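Local coordinates for alginate lyase (Paenibacillus sp. FPU-7, PDB 6KFN), which probably cleaves the polysaccharide alginate by beta-elimination on a right-handed parallel beta-helix scaffold, at residues Leu14-Ile27 against Phe39-Ile53. Residues are numbered along the deposited sequence; the frame is centred on the assembly and turned at random.
Sequences LQSALKNAKPGDDI and FKAEASGTASQPITI
The N-terminal cap of a right-handed parallel beta-helix is built here, where L14 and L18 of a short helix settle on F39 and the strands of the first turns line up beside it. With CG of L14 anti to the backbone N (chi1 174°) and chi2 at 57°, CD2 comes over the centre of the F39 ring in a CH-pi contact, 3.6 Å from the centroid; its other methyl, CD1, meets CD1 of I53 in one of the two conformers of I53. L18 CD1 packs crosswise on F39 CB at 3.7 Å, while its CB lies against K40 O. An alanine in place of F39 has no ring for L14 CD2 to sit on, and a gap would probably open under this side of the helix. Past the helix, A21 CB faces A43 CB and I51 CG2, and P23 CA lies 3.5 Å from Q49 O. The strands then pair in parallel: T52 N donates to D25 O at 2.9 Å, nearly straight at 168°, and I27 N to T52 O at 2.8 Å. At their entry G24 N reaches P50 O from above the carbonyl plane, and one water joins D25 O, P50 O and T52 OG1. D26 OD1 lies beside T52 CG2 but is held by a salt bridge to R54. The helix thus covers the end of the coil at strand 39-41, while strand 25-29 lies between strands 4-8 and 51-55, and W82 of strand 82-85 packs against L18 and I51.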
ATOM      1  N   LEU A  14       2.363 -16.382  19.267  1.00  8.22           N
ATOM      2  CA  LEU A  14       1.704 -15.308  18.527  1.00  7.41           C
ATOM      3  C   LEU A  14       0.286 -15.685  18.133  1.00  8.25           C
ATOM      4  O   LEU A  14      -0.641 -14.886  18.289  1.00  7.73           O
ATOM      5  CB  LEU A  14       2.546 -14.954  17.294  1.00  8.38           C
ATOM      6  CG  LEU A  14       1.872 -13.926  16.367  1.00  7.83           C
ATOM      7  CD1 LEU A  14       1.511 -12.630  17.057  1.00  7.92           C
ATOM      8  CD2 LEU A  14       2.826 -13.645  15.189  1.00  8.55           C
ATOM      9  N   GLN A  15       0.093 -16.916  17.635  1.00  8.53           N
ATOM     10  CA  GLN A  15      -1.233 -17.359  17.264  1.00  9.01           C
ATOM     11  C   GLN A  15      -2.180 -17.250  18.460  1.00  8.71           C
ATOM     12  O   GLN A  15      -3.325 -16.803  18.346  1.00  9.29           O
ATOM     13  CB  GLN A  15      -1.149 -18.804  16.737  1.00 10.79           C
ATOM     14  CG  GLN A  15      -2.443 -19.488  16.409  1.00 30.43           C
ATOM     15  CD  GLN A  15      -2.169 -20.634  15.433  1.00 57.07           C
ATOM     16  OE1 GLN A  15      -1.178 -21.353  15.580  1.00 66.07           O
ATOM     17  NE2 GLN A  15      -3.012 -20.781  14.424  1.00 76.18           N
ATOM     18  N   SER A  16      -1.727 -17.706  19.634  1.00  9.66           N
ATOM     19  CA  SER A  16      -2.573 -17.654  20.826  0.79 11.35           C
ATOM     20  C   SER A  16      -2.855 -16.216  21.222  1.00  8.77           C
ATOM     21  O   SER A  16      -3.974 -15.884  21.609  1.00  9.40           O
ATOM     22  CB  SER A  16      -1.883 -18.400  21.982  0.79 10.74           C
ATOM     23  OG  SER A  16      -1.712 -19.784  21.731  0.79 18.87           O
ATOM     24  N   ALA A  17      -1.830 -15.359  21.158  1.00  7.74           N
ATOM     25  CA  ALA A  17      -1.997 -13.962  21.543  1.00  8.14           C
ATOM     26  C   ALA A  17      -2.998 -13.270  20.626  1.00  7.60           C
ATOM     27  O   ALA A  17      -3.803 -12.449  21.089  1.00  9.10           O
ATOM     28  CB  ALA A  17      -0.660 -13.222  21.507  1.00  7.92           C
ATOM     29  N   LEU A  18      -2.964 -13.582  19.339  1.00  8.19           N
ATOM     30  CA  LEU A  18      -3.940 -13.005  18.418  1.00  8.32           C
ATOM     31  C   LEU A  18      -5.344 -13.532  18.712  1.00  9.55           C
ATOM     32  O   LEU A  18      -6.304 -12.755  18.757  1.00 10.40           O
ATOM     33  CB  LEU A  18      -3.533 -13.252  16.974  1.00  9.65           C
ATOM     34  CG  LEU A  18      -2.260 -12.515  16.557  1.00  8.79           C
ATOM     35  CD1 LEU A  18      -1.833 -12.966  15.159  1.00  9.28           C
ATOM     36  CD2 LEU A  18      -2.461 -11.002  16.586  1.00  9.90           C
ATOM     37  N   LYS A  19      -5.483 -14.835  18.936  1.00  9.23           N
ATOM     38  CA  LYS A  19      -6.799 -15.423  19.190  1.00 10.86           C
ATOM     39  C   LYS A  19      -7.433 -14.794  20.429  1.00 10.32           C
ATOM     40  O   LYS A  19      -8.638 -14.565  20.469  1.00 14.31           O
ATOM     41  CB  LYS A  19      -6.683 -16.943  19.332  1.00 12.93           C
ATOM     42  CG  LYS A  19      -7.996 -17.656  19.595  1.00 26.19           C
ATOM     43  CD  LYS A  19      -7.792 -19.180  19.641  1.00 41.19           C
ATOM     44  CE  LYS A  19      -8.964 -19.926  20.275  1.00 41.43           C
ATOM     45  NZ  LYS A  19      -8.878 -21.378  19.968  1.00 54.19           N
ATOM     46  N   ASN A  20      -6.623 -14.502  21.432  1.00  9.04           N
ATOM     47  CA  ASN A  20      -7.059 -13.963  22.718  1.00  8.85           C
ATOM     48  C   ASN A  20      -6.844 -12.467  22.824  1.00  8.95           C
ATOM     49  O   ASN A  20      -6.836 -11.918  23.929  1.00  9.94           O
ATOM     50  CB  ASN A  20      -6.316 -14.711  23.849  1.00  9.23           C
ATOM     51  CG  ASN A  20      -6.700 -14.289  25.251  1.00 12.13           C
ATOM     52  OD1 ASN A  20      -5.827 -13.920  26.058  1.00 13.01           O
ATOM     53  ND2 ASN A  20      -7.969 -14.467  25.605  1.00 18.49           N
ATOM     54  N   ALA A  21      -6.693 -11.763  21.700  1.00  8.81           N
ATOM     55  CA  ALA A  21      -6.364 -10.354  21.748  1.00  9.13           C
ATOM     56  C   ALA A  21      -7.512  -9.550  22.334  1.00  9.46           C
ATOM     57  O   ALA A  21      -8.685  -9.783  22.014  1.00 10.39           O
ATOM     58  CB  ALA A  21      -6.036  -9.836  20.355  1.00 10.37           C
ATOM     59  N   LYS A  22      -7.146  -8.565  23.144  1.00  9.48           N
ATOM     60  CA  LYS A  22      -8.056  -7.652  23.822  0.67 10.36           C
ATOM     61  C   LYS A  22      -7.581  -6.221  23.638  1.00  9.38           C
ATOM     62  O   LYS A  22      -6.374  -5.976  23.512  1.00  8.60           O
ATOM     63  CB  LYS A  22      -8.094  -7.967  25.328  0.67 13.50           C
ATOM     64  CG  LYS A  22      -8.569  -9.377  25.627  0.67 11.44           C
ATOM     65  CD  LYS A  22      -8.580  -9.655  27.122  0.67 15.54           C
ATOM     66  CE  LYS A  22      -8.999 -11.076  27.414  0.67 21.54           C
ATOM     67  NZ  LYS A  22      -8.718 -11.509  28.807  0.67 33.37           N
ATOM     68  N   PRO A  23      -8.510  -5.244  23.648  1.00 10.26           N
ATOM     69  CA  PRO A  23      -8.102  -3.839  23.665  1.00 10.06           C
ATOM     70  C   PRO A  23      -7.009  -3.591  24.692  1.00  9.82           C
ATOM     71  O   PRO A  23      -7.107  -4.030  25.847  1.00 10.92           O
ATOM     72  CB  PRO A  23      -9.413  -3.088  23.989  1.00 11.03           C
ATOM     73  CG  PRO A  23     -10.494  -4.030  23.466  1.00 11.69           C
ATOM     74  CD  PRO A  23      -9.958  -5.404  23.835  1.00 11.70           C
ATOM     75  N   GLY A  24      -5.959  -2.865  24.293  1.00  9.31           N
ATOM     76  CA  GLY A  24      -4.858  -2.522  25.171  1.00  9.58           C
ATOM     77  C   GLY A  24      -3.747  -3.552  25.235  1.00  9.55           C
ATOM     78  O   GLY A  24      -2.734  -3.318  25.893  1.00 11.05           O
ATOM     79  N   ASP A  25      -3.890  -4.670  24.541  1.00  9.30           N
ATOM     80  CA  ASP A  25      -2.807  -5.648  24.516  1.00  8.20           C
ATOM     81  C   ASP A  25      -1.602  -5.084  23.758  1.00  7.93           C
ATOM     82  O   ASP A  25      -1.747  -4.420  22.735  1.00  8.61           O
ATOM     83  CB  ASP A  25      -3.239  -6.961  23.868  1.00  7.74           C
ATOM     84  CG  ASP A  25      -4.033  -7.883  24.745  1.00  8.29           C
ATOM     85  OD1 ASP A  25      -4.173  -7.602  25.970  1.00  9.34           O
ATOM     86  OD2 ASP A  25      -4.478  -8.916  24.219  1.00  9.18           O
ATOM     87  N   ASP A  26      -0.407  -5.467  24.221  1.00  7.93           N
ATOM     88  CA  ASP A  26       0.876  -5.167  23.573  1.00  7.31           C
ATOM     89  C   ASP A  26       1.551  -6.513  23.328  1.00  6.69           C
ATOM     90  O   ASP A  26       2.079  -7.108  24.264  1.00  7.32           O
ATOM     91  CB  ASP A  26       1.681  -4.261  24.473  1.00  9.49           C
ATOM     92  CG  ASP A  26       2.917  -3.680  23.836  1.00 10.62           C
ATOM     93  OD1 ASP A  26       3.027  -3.689  22.608  1.00 10.66           O
ATOM     94  OD2 ASP A  26       3.776  -3.160  24.623  1.00 13.98           O
ATOM     95  N   ILE A  27       1.477  -6.976  22.083  1.00  6.50           N
ATOM     96  CA  ILE A  27       2.048  -8.244  21.660  1.00  6.14           C
ATOM     97  C   ILE A  27       3.431  -7.927  21.090  1.00  6.20           C
ATOM     98  O   ILE A  27       3.552  -7.280  20.050  1.00  6.99           O
ATOM     99  CB  ILE A  27       1.152  -8.935  20.630  1.00  6.29           C
ATOM    100  CG1 ILE A  27      -0.255  -9.143  21.187  1.00  7.50           C
ATOM    101  CG2 ILE A  27       1.804 -10.238  20.185  1.00  7.54           C
ATOM    102  CD1 ILE A  27      -1.268  -9.589  20.113  1.00  8.41           C
ATOM    103  N   PHE A  39      -1.198 -15.305   9.961  1.00 11.10           N
ATOM    104  CA  PHE A  39      -1.675 -14.740  11.237  1.00  8.44           C
ATOM    105  C   PHE A  39      -2.885 -13.840  11.025  1.00  6.97           C
ATOM    106  O   PHE A  39      -2.955 -13.112  10.044  1.00  7.50           O
ATOM    107  CB  PHE A  39      -0.516 -13.968  11.841  1.00  7.62           C
ATOM    108  CG  PHE A  39       0.629 -14.879  12.199  1.00  7.92           C
ATOM    109  CD1 PHE A  39       0.489 -15.826  13.200  1.00  9.55           C
ATOM    110  CD2 PHE A  39       1.829 -14.791  11.520  1.00  8.58           C
ATOM    111  CE1 PHE A  39       1.526 -16.714  13.479  1.00 10.45           C
ATOM    112  CE2 PHE A  39       2.868 -15.670  11.777  1.00 10.23           C
ATOM    113  CZ  PHE A  39       2.699 -16.620  12.765  1.00 11.02           C
ATOM    114  N   LYS A  40      -3.846 -13.919  11.959  1.00  7.11           N
ATOM    115  CA  LYS A  40      -5.154 -13.284  11.853  1.00  6.92           C
ATOM    116  C   LYS A  40      -5.409 -12.342  13.024  1.00  6.87           C
ATOM    117  O   LYS A  40      -5.514 -12.781  14.167  1.00  8.81           O
ATOM    118  CB  LYS A  40      -6.256 -14.343  11.775  1.00  8.44           C
ATOM    119  CG  LYS A  40      -6.158 -15.277  10.559  1.00  9.54           C
ATOM    120  CD  LYS A  40      -7.079 -16.485  10.705  1.00 16.89           C
ATOM    121  CE  LYS A  40      -6.841 -17.502   9.604  1.00 36.36           C
ATOM    122  NZ  LYS A  40      -5.419 -17.996   9.596  1.00 39.25           N
ATOM    123  N   ALA A  41      -5.492 -11.057  12.720  1.00  6.12           N
ATOM    124  CA  ALA A  41      -5.779 -10.009  13.694  1.00  6.57           C
ATOM    125  C   ALA A  41      -7.271  -9.654  13.559  1.00  5.86           C
ATOM    126  O   ALA A  41      -7.645  -8.871  12.697  1.00  6.74           O
ATOM    127  CB  ALA A  41      -4.871  -8.811  13.448  1.00  6.39           C
ATOM    128  N   GLU A  42      -8.103 -10.313  14.380  1.00  6.78           N
ATOM    129  CA  GLU A  42      -9.562 -10.298  14.226  1.00  6.89           C
ATOM    130  C   GLU A  42     -10.280  -9.387  15.221  1.00  6.77           C
ATOM    131  O   GLU A  42     -11.325  -8.829  14.895  1.00  8.49           O
ATOM    132  CB  GLU A  42     -10.150 -11.712  14.354  1.00  8.17           C
ATOM    133  CG  GLU A  42      -9.707 -12.674  13.291  1.00 10.76           C
ATOM    134  CD  GLU A  42     -10.271 -14.084  13.377  1.00 12.18           C
ATOM    135  OE1 GLU A  42     -10.801 -14.484  14.431  1.00 15.26           O
ATOM    136  OE2 GLU A  42     -10.170 -14.807  12.386  1.00 15.01           O
ATOM    137  N   ALA A  43      -9.798  -9.281  16.436  1.00  6.67           N
ATOM    138  CA  ALA A  43     -10.416  -8.487  17.481  1.00  6.87           C
ATOM    139  C   ALA A  43     -10.302  -7.003  17.127  1.00  6.78           C
ATOM    140  O   ALA A  43      -9.564  -6.626  16.229  1.00  8.61           O
ATOM    141  CB  ALA A  43      -9.716  -8.775  18.817  1.00  8.40           C
ATOM    142  N   SER A  44     -11.036  -6.168  17.839  1.00  7.52           N
ATOM    143  CA  SER A  44     -10.949  -4.733  17.679  1.00  7.27           C
ATOM    144  C   SER A  44     -10.511  -4.054  18.959  1.00  7.63           C
ATOM    145  O   SER A  44     -11.010  -4.350  20.057  1.00  9.51           O
ATOM    146  CB  SER A  44     -12.287  -4.119  17.255  1.00  8.17           C
ATOM    147  OG  SER A  44     -12.606  -4.499  15.931  1.00  8.71           O
ATOM    148  N   GLY A  45      -9.601  -3.116  18.816  1.00  7.00           N
ATOM    149  CA  GLY A  45      -9.294  -2.154  19.848  1.00  7.47           C
ATOM    150  C   GLY A  45     -10.211  -0.926  19.733  1.00  6.69           C
ATOM    151  O   GLY A  45     -11.213  -0.935  19.023  1.00  7.79           O
ATOM    152  N   THR A  46      -9.810   0.122  20.419  1.00  6.30           N
ATOM    153  CA  THR A  46     -10.401   1.456  20.330  1.00  6.39           C
ATOM    154  C   THR A  46      -9.271   2.458  20.204  1.00  6.34           C
ATOM    155  O   THR A  46      -8.104   2.133  20.410  1.00  6.41           O
ATOM    156  CB  THR A  46     -11.264   1.787  21.564  1.00  6.62           C
ATOM    157  OG1 THR A  46     -10.355   1.972  22.633  1.00  7.09           O
ATOM    158  CG2 THR A  46     -12.299   0.718  21.855  1.00  7.77           C
ATOM    159  N   ALA A  47      -9.609   3.726  19.975  1.00  6.20           N
ATOM    160  CA  ALA A  47      -8.564   4.748  19.950  1.00  6.89           C
ATOM    161  C   ALA A  47      -7.823   4.818  21.269  1.00  7.08           C
ATOM    162  O   ALA A  47      -6.611   5.047  21.314  1.00  9.17           O
ATOM    163  CB  ALA A  47      -9.148   6.108  19.569  1.00  7.97           C
ATOM    164  N   SER A  48      -8.561   4.660  22.373  1.00  6.75           N
ATOM    165  CA  SER A  48      -7.958   4.755  23.703  1.00  7.47           C
ATOM    166  C   SER A  48      -7.257   3.456  24.111  1.00  9.05           C
ATOM    167  O   SER A  48      -6.397   3.487  25.005  1.00 12.24           O
ATOM    168  CB  SER A  48      -9.038   5.070  24.733  1.00  7.44           C
ATOM    169  OG  SER A  48      -9.690   6.291  24.444  1.00  9.11           O
ATOM    170  N   GLN A  49      -7.659   2.335  23.526  1.00  8.05           N
ATOM    171  CA  GLN A  49      -7.176   0.998  23.849  0.67  9.32           C
ATOM    172  C   GLN A  49      -6.841   0.262  22.550  1.00  7.82           C
ATOM    173  O   GLN A  49      -7.499  -0.723  22.233  1.00  7.88           O
ATOM    174  CB  GLN A  49      -8.215   0.168  24.646  0.67 12.75           C
ATOM    175  CG  GLN A  49      -8.856   0.757  25.898  0.67  7.22           C
ATOM    176  CD  GLN A  49      -9.934  -0.138  26.522  0.67  7.19           C
ATOM    177  OE1 GLN A  49      -9.653  -1.091  27.251  0.67  8.95           O
ATOM    178  NE2 GLN A  49     -11.177   0.141  26.101  0.67  6.35           N
ATOM    179  N   PRO A  50      -5.835   0.692  21.779  1.00  6.98           N
ATOM    180  CA  PRO A  50      -5.502  -0.039  20.549  1.00  6.39           C
ATOM    181  C   PRO A  50      -4.934  -1.400  20.920  1.00  6.30           C
ATOM    182  O   PRO A  50      -4.526  -1.647  22.061  1.00  7.18           O
ATOM    183  CB  PRO A  50      -4.463   0.859  19.865  1.00  7.82           C
ATOM    184  CG  PRO A  50      -3.842   1.621  21.023  1.00 11.30           C
ATOM    185  CD  PRO A  50      -4.975   1.851  21.986  1.00  9.28           C
ATOM    186  N   ILE A  51      -4.876  -2.282  19.928  1.00  5.77           N
ATOM    187  CA  ILE A  51      -4.209  -3.576  20.050  1.00  6.05           C
ATOM    188  C   ILE A  51      -2.916  -3.463  19.255  1.00  5.93           C
ATOM    189  O   ILE A  51      -2.949  -3.083  18.091  1.00  6.29           O
ATOM    190  CB  ILE A  51      -5.082  -4.747  19.565  1.00  6.04           C
ATOM    191  CG1 ILE A  51      -6.433  -4.728  20.242  1.00  7.18           C
ATOM    192  CG2 ILE A  51      -4.348  -6.065  19.848  1.00  7.42           C
ATOM    193  CD1 ILE A  51      -7.405  -5.808  19.787  1.00  8.01           C
ATOM    194  N   THR A  52      -1.773  -3.754  19.882  1.00  6.53           N
ATOM    195  CA  THR A  52      -0.478  -3.571  19.245  1.00  6.63           C
ATOM    196  C   THR A  52       0.182  -4.917  18.977  1.00  6.50           C
ATOM    197  O   THR A  52       0.211  -5.786  19.847  1.00  6.92           O
ATOM    198  CB  THR A  52       0.423  -2.709  20.138  1.00  7.79           C
ATOM    199  OG1 THR A  52      -0.213  -1.436  20.300  1.00  8.35           O
ATOM    200  CG2 THR A  52       1.802  -2.485  19.556  1.00  8.99           C
ATOM    201  N   ILE A  53       0.759  -5.049  17.776  1.00  6.86           N
ATOM    202  CA  ILE A  53       1.732  -6.089  17.471  0.53  6.03           C
ATOM    203  C   ILE A  53       2.995  -5.372  17.011  1.00  6.02           C
ATOM    204  O   ILE A  53       2.941  -4.577  16.078  1.00  6.72           O
ATOM    205  CB  ILE A  53       1.192  -7.064  16.426  0.53  6.84           C
ATOM    206  CG1 ILE A  53       2.189  -8.242  16.267  0.53  5.04           C
ATOM    207  CG2 ILE A  53       0.643  -6.397  15.241  0.53 11.98           C
ATOM    208  CD1 ILE A  53       1.599  -9.305  15.370  0.53 16.89           C
TER
HETATM  209  O   HOH W   1      -7.872 -11.381  17.014  1.00  9.09           O
HETATM  210  O   HOH W   2      -8.885  -4.299  27.753  1.00 24.93           O
HETATM  211  O   HOH W   3      -1.837  -1.657  22.589  1.00 11.18           O